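Side-chain contacts in probable leucine/isoleucine/valine-binding protein (Rhodopirellula baltica, PDB 4KV7), which probably binds leucine, isoleucine, valine or a related small ligand as the periplasmic receptor of an ABC transporter: residues 109-114 against 327-332; 314-319 against 334-339; 90-95 against 99-104. The protein carries 1 engineered substitution. One frame throughout, in Å; residues are numbered along the deposited sequence.

Interaction 1: residues 109-114 against 327-332; sequences KTPFFG and SSIAAA
The pyrrolidine ring of Pro111 meets the helix 326-335 at its CG corner, with one neighbour off a face and another near the ring plane. The methyl of Ala330 stands over one side of the mean ring, displaced toward that corner, and its CB lies 4.0 Å from Pro111 CG. The exo pucker tilts CG out of the ring toward this same side, so that one carbon does most of the touching. Close to the ring plane comes the branch methyl of Ile329, whose CG2 is 4.3 Å from Pro111 CG. The helix backbone is approached as well: Pro111 CG is 4.0 Å from Ala330 N, a van der Waals contact. Ile329 presents CG2 because CG1 is set opposite its own carbonyl carbon (chi1 -73°), which turns the branch methyl to the proline and carries CD1 away from the ring; the side chain also touches Leu87. Arg326, one turn before Ala330 on the same helix, also touches Pro111.

In fold terms, the proline immediately precedes the central strand of a short parallel three-stranded sheet, in the α/β lobe of a periplasmic binding protein. Just upstream, the helix 95-107 ends in a Schellman motif, where Lys109 takes up positive phi (56°) and turns the chain toward the strand. The helix 326-335 packs beside this entry into the strand, held there by apolar surfaces without a hydrogen bond between the two segments. Past the proline the aromatic side chains part: Phe112 packs against Ala101, Ile102 and Ala105 of the helix 95-107, whereas Phe113 reaches Leu333 and, on the helix 301-319, Val309 and Ile312.

Interaction 2: residues 314-319 against 334-339; sequences VKAVTS and EQLGQF
Apolar contacts join the two segments, and the aliphatic part of Lys315 carries most of them. Its CG is 3.8 Å from Leu336 CD2, the two side chains running at a slant to each other. Further out the same side chain slides past Phe339 in the opposite sense, and Lys315 CE comes obliquely at the ring, 3.9 Å from Phe339 CD2. Lys315 is extended through its first three torsions, starting with CG opposite the backbone N (chi1 -177°), which gives it the length to touch both residues; the bend at chi4 (74°) then carries NZ farther from the ring than CE. Leu336 uses both methyls: while CD2 meets the lysine, CD1 lies 4.4 Å from Ala316 CB.

The contact belongs to a helix-loop-helix corner, in which the end of helix 301-319 and helix 326-335 are joined by a short loop and run nearly at right angles. Ala316 packs on Ala332 and Leu333 of the second helix. The chain leaves that helix at Gly337, with positive phi, turns a corner at Gln338 and pairs by backbone bonds with the strand 347-349, on which Leu336 and Phe339 also pack through Leu349 and Leu347.

No hydrogen bond crosses between the segments; within 314-319 two side-chain hydroxyls bond back to the helix. Thr318 OG1 reaches Val314 O at 2.9 Å, from above the carbonyl plane, and this oxygen also receives Thr318 N. Ser319 OG lies 2.7 Å from Ala316 O, which also accepts from Ser319 N.

Interaction 3: residues 90-95 against 99-104; sequences VGNVGT and ITAIPI. With FMT (formic acid), chain B.
The start of the helix 95-107 forms part of a small polar site, consistent with the carboxylate-binding end of the ligand cleft in this family. Formic acid, probably from the crystallisation liquor, is gripped by Thr95 through two bonds: Thr95 N gives its hydrogen to FMT O2 (2.8 Å), and Thr95 OG1 lies 2.6 Å from FMT O1. Gly94 is the N-cap, and the helix start would probably favour negative charge on the bound group. Tyr68 and Tyr138 also bond it through their hydroxyls.

Thr95 is tied to the first turn by Ile99 N, which bonds to Thr95 O at 2.9 Å, nearly in line with the carbonyl. With OG1 beside the backbone N (chi1 -62°), the hydroxyl serves the formic acid and also bonds Thr117 OG1, while CG2 lies alongside Ile99 CD1 at 3.9 Å. Further along the helix, Ala101 CB is met by Asn92 ND2 at 4.3 Å, the amide's OD1 being held by Ser23 N.

Phe112 of the strand 112-113 packs against Asn92, the helix 70-81 touches Asn92 through Met77, and Ser167 of the helix 167-183 borders Thr95 and Ile99.

Overall arrangement
From the N terminus, interaction 3 comes first: it closes the short turn from strand 89-90 into helix 95-107 and is complete before the chain reaches 109-114. That segment then waits more than 200 residues, while the chain builds the other lobe and returns, before 327-332 closes interaction 1. Interaction 2 starts in between, at 314-319, and ends at 334-339, so interactions 1 and 2 cross; they share helix 326-335. Interactions 1 and 3 meet between strand residue Phe113 and Gly91, just past the neighbouring strand 89-90. Interaction 1 alone of the three joins the late helices to the early α/β part; interaction 2 ties the late helices to each other, and interaction 3 is local to the early part.

Interaction 1: residues 109-114 against 327-332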
loop_
_atom_site.group_PDB
_atom_site.type_symbol
_atom_site.label_atom_id
_atom_site.label_comp_id
_atom_site.label_asym_id
_atom_site.label_seq_id
_atom_site.Cartn_x
_atom_site.Cartn_y
_atom_site.Cartn_z
ATOM N N LYS A 109 13.255 9.231 -16.973
ATOM C CA LYS A 109 14.119 9.436 -15.805
ATOM C C LYS A 109 13.388 10.159 -14.671
ATOM O O LYS A 109 13.947 11.026 -13.999
ATOM C CB LYS A 109 15.414 10.153 -16.208
ATOM C CG LYS A 109 16.202 9.374 -17.242
ATOM C CD LYS A 109 17.552 10.005 -17.518
ATOM C CE LYS A 109 18.302 9.238 -18.603
ATOM N NZ LYS A 109 18.687 7.868 -18.163
ATOM N N THR A 110 12.131 9.785 -14.472
ATOM C CA THR A 110 11.287 10.401 -13.459
ATOM C C THR A 110 11.211 9.488 -12.243
ATOM O O THR A 110 10.785 8.342 -12.368
ATOM C CB THR A 110 9.852 10.599 -13.990
ATOM O OG1 THR A 110 9.873 11.368 -15.200
ATOM C CG2 THR A 110 8.981 11.306 -12.962
ATOM N N PRO A 111 11.599 9.983 -11.054
ATOM C CA PRO A 111 11.475 9.149 -9.849
ATOM C C PRO A 111 10.041 8.675 -9.646
ATOM O O PRO A 111 9.091 9.443 -9.825
ATOM C CB PRO A 111 11.904 10.093 -8.723
ATOM C CG PRO A 111 12.827 11.066 -9.386
ATOM C CD PRO A 111 12.271 11.266 -10.776
ATOM N N PHE A 112 9.903 7.402 -9.288
ATOM C CA PHE A 112 8.623 6.748 -9.082
ATOM C C PHE A 112 8.648 6.338 -7.605
ATOM O O PHE A 112 9.205 5.291 -7.241
ATOM C CB PHE A 112 8.509 5.540 -10.022
ATOM C CG PHE A 112 7.133 4.932 -10.086
ATOM C CD1 PHE A 112 6.162 5.454 -10.928
ATOM C CD2 PHE A 112 6.812 3.829 -9.316
ATOM C CE1 PHE A 112 4.900 4.890 -10.989
ATOM C CE2 PHE A 112 5.546 3.259 -9.383
ATOM C CZ PHE A 112 4.599 3.791 -10.221
ATOM N N PHE A 113 8.098 7.198 -6.747
ATOM C CA PHE A 113 8.368 7.141 -5.314
ATOM C C PHE A 113 7.130 6.830 -4.484
ATOM O O PHE A 113 6.077 7.450 -4.660
ATOM C CB PHE A 113 8.982 8.464 -4.824
ATOM C CG PHE A 113 9.165 8.510 -3.332
ATOM C CD1 PHE A 113 10.038 7.630 -2.719
ATOM C CD2 PHE A 113 8.447 9.396 -2.537
ATOM C CE1 PHE A 113 10.196 7.623 -1.348
ATOM C CE2 PHE A 113 8.607 9.402 -1.166
ATOM C CZ PHE A 113 9.478 8.514 -0.567
ATOM N N GLY A 114 7.258 5.856 -3.586
ATOM C CA GLY A 114 6.222 5.577 -2.607
ATOM C C GLY A 114 4.953 4.960 -3.152
ATOM O O GLY A 114 3.870 5.180 -2.609
ATOM N N SER A 327 16.467 14.623 -11.435
ATOM C CA SER A 327 17.746 14.044 -11.055
ATOM C C SER A 327 18.138 14.393 -9.618
ATOM O O SER A 327 18.622 13.538 -8.880
ATOM C CB SER A 327 18.845 14.458 -12.035
ATOM O OG SER A 327 19.049 15.858 -12.014
ATOM N N SER A 328 17.919 15.638 -9.206
ATOM C CA SER A 328 18.305 15.989 -7.840
ATOM C C SER A 328 17.356 15.379 -6.800
ATOM O O SER A 328 17.755 15.119 -5.670
ATOM C CB SER A 328 18.478 17.501 -7.653
ATOM O OG SER A 328 17.243 18.182 -7.750
ATOM N N ILE A 329 16.108 15.121 -7.180
ATOM C CA ILE A 329 15.199 14.440 -6.266
ATOM C C ILE A 329 15.585 12.970 -6.097
ATOM O O ILE A 329 15.611 12.461 -4.981
ATOM C CB ILE A 329 13.733 14.599 -6.685
ATOM C CG1 ILE A 329 13.285 16.035 -6.396
ATOM C CG2 ILE A 329 12.837 13.586 -5.957
ATOM C CD1 ILE A 329 11.918 16.374 -6.921
ATOM N N ALA A 330 15.918 12.306 -7.198
ATOM C CA ALA A 330 16.371 10.923 -7.132
ATOM C C ALA A 330 17.602 10.826 -6.224
ATOM O O ALA A 330 17.681 9.953 -5.359
ATOM C CB ALA A 330 16.680 10.401 -8.526
ATOM N N ALA A 331 18.547 11.743 -6.405
ATOM C CA ALA A 331 19.758 11.754 -5.591
ATOM C C ALA A 331 19.439 12.043 -4.127
ATOM O O ALA A 331 19.996 11.414 -3.230
ATOM C CB ALA A 331 20.762 12.765 -6.135
ATOM N N ALA A 332 18.537 12.988 -3.878
ATOM C CA ALA A 332 18.215 13.368 -2.506
ATOM C C ALA A 332 17.539 12.231 -1.741
ATOM O O ALA A 332 17.763 12.060 -0.543
ATOM C CB ALA A 332 17.347 14.609 -2.486
#

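Interaction 2: residues 314-319 against 334-339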
loop_
_atom_site.group_PDB
_atom_site.type_symbol
_atom_site.label_atom_id
_atom_site.label_comp_id
_atom_site.label_asym_id
_atom_site.label_seq_id
_atom_site.Cartn_x
_atom_site.Cartn_y
_atom_site.Cartn_z
ATOM N N VAL A 314 9.206 15.473 1.206
ATOM C CA VAL A 314 9.540 16.821 1.655
ATOM C C VAL A 314 10.909 16.860 2.330
ATOM O O VAL A 314 11.705 17.761 2.064
ATOM C CB VAL A 314 8.427 17.394 2.569
ATOM C CG1 VAL A 314 8.898 18.650 3.288
ATOM C CG2 VAL A 314 7.154 17.663 1.755
ATOM N N LYS A 315 11.189 15.883 3.186
ATOM C CA LYS A 315 12.505 15.781 3.806
ATOM C C LYS A 315 13.613 15.724 2.751
ATOM O O LYS A 315 14.613 16.441 2.848
ATOM C CB LYS A 315 12.563 14.555 4.724
ATOM C CG LYS A 315 13.882 14.388 5.480
ATOM C CD LYS A 315 13.792 13.229 6.473
ATOM C CE LYS A 315 15.075 13.031 7.263
ATOM N NZ LYS A 315 15.239 14.088 8.306
ATOM N N ALA A 316 13.432 14.898 1.726
ATOM C CA ALA A 316 14.417 14.822 0.652
ATOM C C ALA A 316 14.553 16.158 -0.079
ATOM O O ALA A 316 15.662 16.627 -0.326
ATOM C CB ALA A 316 14.065 13.704 -0.329
ATOM N N VAL A 317 13.431 16.774 -0.429
ATOM C CA VAL A 317 13.483 18.044 -1.151
ATOM C C VAL A 317 14.190 19.132 -0.334
ATOM O O VAL A 317 14.982 19.906 -0.877
ATOM C CB VAL A 317 12.079 18.499 -1.603
ATOM C CG1 VAL A 317 12.128 19.902 -2.188
ATOM C CG2 VAL A 317 11.512 17.513 -2.619
ATOM N N THR A 318 13.946 19.157 0.977
ATOM C CA THR A 318 14.561 20.147 1.867
ATOM C C THR A 318 16.087 20.081 1.827
ATOM O O THR A 318 16.776 21.093 1.997
ATOM C CB THR A 318 14.084 19.951 3.331
ATOM O OG1 THR A 318 12.666 20.126 3.402
ATOM C CG2 THR A 318 14.746 20.945 4.271
ATOM N N SER A 319 16.614 18.886 1.584
ATOM C CA SER A 319 18.052 18.662 1.602
ATOM C C SER A 319 18.758 19.129 0.339
ATOM O O SER A 319 19.980 19.228 0.314
ATOM C CB SER A 319 18.358 17.179 1.815
ATOM O OG SER A 319 18.146 16.433 0.630
ATOM N N GLU A 334 18.106 9.061 -2.256
ATOM C CA GLU A 334 19.178 8.117 -1.951
ATOM C C GLU A 334 20.126 8.639 -0.871
ATOM O O GLU A 334 20.759 7.854 -0.162
ATOM C CB GLU A 334 19.940 7.748 -3.224
ATOM C CG GLU A 334 19.068 6.975 -4.203
ATOM C CD GLU A 334 19.794 6.535 -5.457
ATOM O OE1 GLU A 334 20.897 7.049 -5.729
ATOM O OE2 GLU A 334 19.249 5.668 -6.172
ATOM N N GLN A 335 20.213 9.958 -0.741
ATOM C CA GLN A 335 21.084 10.583 0.245
ATOM C C GLN A 335 20.474 10.561 1.648
ATOM O O GLN A 335 21.153 10.884 2.621
ATOM C CB GLN A 335 21.385 12.025 -0.179
ATOM C CG GLN A 335 22.500 12.709 0.590
ATOM N N LEU A 336 19.206 10.176 1.764
ATOM C CA LEU A 336 18.565 10.122 3.080
ATOM C C LEU A 336 19.307 9.188 4.047
ATOM O O LEU A 336 19.368 9.453 5.255
ATOM C CB LEU A 336 17.094 9.708 2.965
ATOM C CG LEU A 336 16.132 10.765 2.422
ATOM C CD1 LEU A 336 14.806 10.119 2.048
ATOM C CD2 LEU A 336 15.918 11.863 3.446
ATOM N N GLY A 337 19.891 8.114 3.517
ATOM C CA GLY A 337 20.638 7.181 4.349
ATOM C C GLY A 337 19.763 6.547 5.413
ATOM O O GLY A 337 18.606 6.216 5.163
ATOM N N GLN A 338 20.327 6.347 6.601
ATOM C CA GLN A 338 19.526 5.906 7.732
ATOM C C GLN A 338 18.936 7.130 8.411
ATOM O O GLN A 338 19.666 8.037 8.817
ATOM C CB GLN A 338 20.338 5.073 8.723
ATOM C CG GLN A 338 19.467 4.505 9.832
ATOM C CD GLN A 338 20.227 3.605 10.776
ATOM O OE1 GLN A 338 20.826 2.611 10.361
ATOM N NE2 GLN A 338 20.210 3.948 12.058
ATOM N N PHE A 339 17.618 7.169 8.522
ATOM C CA PHE A 339 16.957 8.353 9.050
ATOM C C PHE A 339 15.757 7.991 9.910
ATOM O O PHE A 339 15.257 6.867 9.880
ATOM C CB PHE A 339 16.579 9.337 7.929
ATOM C CG PHE A 339 15.541 8.819 6.966
ATOM C CD1 PHE A 339 15.882 7.909 5.972
ATOM C CD2 PHE A 339 14.233 9.276 7.029
ATOM C CE1 PHE A 339 14.937 7.446 5.082
ATOM C CE2 PHE A 339 13.284 8.818 6.139
ATOM C CZ PHE A 339 13.632 7.901 5.164
#

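Interaction 3: residues 90-95 against 99-104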
loop_
_atom_site.group_PDB
_atom_site.type_symbol
_atom_site.label_atom_id
_atom_site.label_comp_id
_atom_site.label_asym_id
_atom_site.label_seq_id
_atom_site.Cartn_x
_atom_site.Cartn_y
_atom_site.Cartn_z
ATOM N N VAL A 90 4.311 10.040 -7.528
ATOM C CA VAL A 90 4.301 9.663 -6.119
ATOM C C VAL A 90 3.009 8.973 -5.709
ATOM O O VAL A 90 1.901 9.420 -6.023
ATOM C CB VAL A 90 4.554 10.885 -5.195
ATOM C CG1 VAL A 90 5.847 11.579 -5.581
ATOM C CG2 VAL A 90 3.400 11.873 -5.246
ATOM N N GLY A 91 3.159 7.851 -5.013
ATOM C CA GLY A 91 2.033 7.202 -4.374
ATOM C C GLY A 91 1.021 6.462 -5.229
ATOM O O GLY A 91 -0.052 6.144 -4.727
ATOM N N ASN A 92 1.339 6.178 -6.493
ATOM C CA ASN A 92 0.373 5.498 -7.363
ATOM C C ASN A 92 -0.093 4.184 -6.746
ATOM O O ASN A 92 0.724 3.409 -6.252
ATOM C CB ASN A 92 1.003 5.115 -8.697
ATOM C CG ASN A 92 1.210 6.283 -9.637
ATOM O OD1 ASN A 92 1.085 7.466 -9.280
ATOM N ND2 ASN A 92 1.546 5.942 -10.878
ATOM N N VAL A 93 -1.382 3.904 -6.807
ATOM C CA VAL A 93 -1.921 2.633 -6.334
ATOM C C VAL A 93 -1.776 1.511 -7.362
ATOM O O VAL A 93 -2.214 1.652 -8.505
ATOM C CB VAL A 93 -3.424 2.804 -5.983
ATOM C CG1 VAL A 93 -4.145 1.467 -5.879
ATOM C CG2 VAL A 93 -3.567 3.595 -4.700
ATOM N N GLY A 94 -1.180 0.397 -6.941
ATOM C CA GLY A 94 -1.382 -0.872 -7.617
ATOM C C GLY A 94 -0.205 -1.494 -8.337
ATOM O O GLY A 94 0.732 -0.817 -8.761
ATOM N N THR A 95 -0.284 -2.811 -8.486
ATOM C CA THR A 95 0.754 -3.602 -9.136
ATOM C C THR A 95 0.635 -3.665 -10.666
ATOM O O THR A 95 1.582 -3.289 -11.356
ATOM C CB THR A 95 0.836 -5.009 -8.502
ATOM O OG1 THR A 95 1.197 -4.880 -7.117
ATOM C CG2 THR A 95 1.838 -5.887 -9.227
ATOM N N ILE A 99 3.270 -1.788 -13.140
ATOM C CA ILE A 99 4.015 -2.501 -14.163
ATOM C C ILE A 99 3.917 -1.776 -15.518
ATOM O O ILE A 99 4.883 -1.731 -16.287
ATOM C CB ILE A 99 3.599 -3.980 -14.199
ATOM C CG1 ILE A 99 4.174 -4.688 -12.965
ATOM C CG2 ILE A 99 4.062 -4.647 -15.482
ATOM C CD1 ILE A 99 3.579 -6.052 -12.692
ATOM N N THR A 100 2.761 -1.178 -15.790
ATOM C CA THR A 100 2.585 -0.308 -16.951
ATOM C C THR A 100 3.293 1.050 -16.788
ATOM O O THR A 100 3.881 1.581 -17.740
ATOM C CB THR A 100 1.083 -0.100 -17.210
ATOM O OG1 THR A 100 0.490 -1.365 -17.539
ATOM C CG2 THR A 100 0.837 0.903 -18.333
ATOM N N ALA A 101 3.240 1.609 -15.584
ATOM C CA ALA A 101 3.749 2.949 -15.348
ATOM C C ALA A 101 5.268 3.036 -15.330
ATOM O O ALA A 101 5.850 4.009 -15.814
ATOM C CB ALA A 101 3.201 3.471 -14.049
ATOM N N ILE A 102 5.910 2.037 -14.737
ATOM C CA ILE A 102 7.344 2.095 -14.487
ATOM C C ILE A 102 8.222 2.306 -15.729
ATOM O O ILE A 102 9.132 3.134 -15.688
ATOM C CB ILE A 102 7.804 0.910 -13.614
ATOM C CG1 ILE A 102 7.320 1.137 -12.179
ATOM C CG2 ILE A 102 9.315 0.764 -13.644
ATOM C CD1 ILE A 102 7.404 -0.090 -11.289
ATOM N N PRO A 103 7.955 1.593 -16.846
ATOM C CA PRO A 103 8.799 1.855 -18.020
ATOM C C PRO A 103 8.722 3.304 -18.501
ATOM O O PRO A 103 9.693 3.820 -19.050
ATOM C CB PRO A 103 8.228 0.910 -19.079
ATOM C CG PRO A 103 7.624 -0.208 -18.287
ATOM C CD PRO A 103 7.068 0.431 -17.057
ATOM N N ILE A 104 7.579 3.948 -18.300
ATOM C CA ILE A 104 7.412 5.337 -18.710
ATOM C C ILE A 104 8.212 6.257 -17.785
ATOM O O ILE A 104 8.885 7.179 -18.245
ATOM C CB ILE A 104 5.920 5.719 -18.766
ATOM C CG1 ILE A 104 5.200 4.821 -19.778
ATOM C CG2 ILE A 104 5.761 7.184 -19.143
ATOM C CD1 ILE A 104 3.683 4.865 -19.707
HETATM C C FMT B . -1.915 -4.269 -5.880
HETATM O O1 FMT B . -0.736 -4.268 -5.500
HETATM O O2 FMT B . -2.292 -4.098 -7.047
#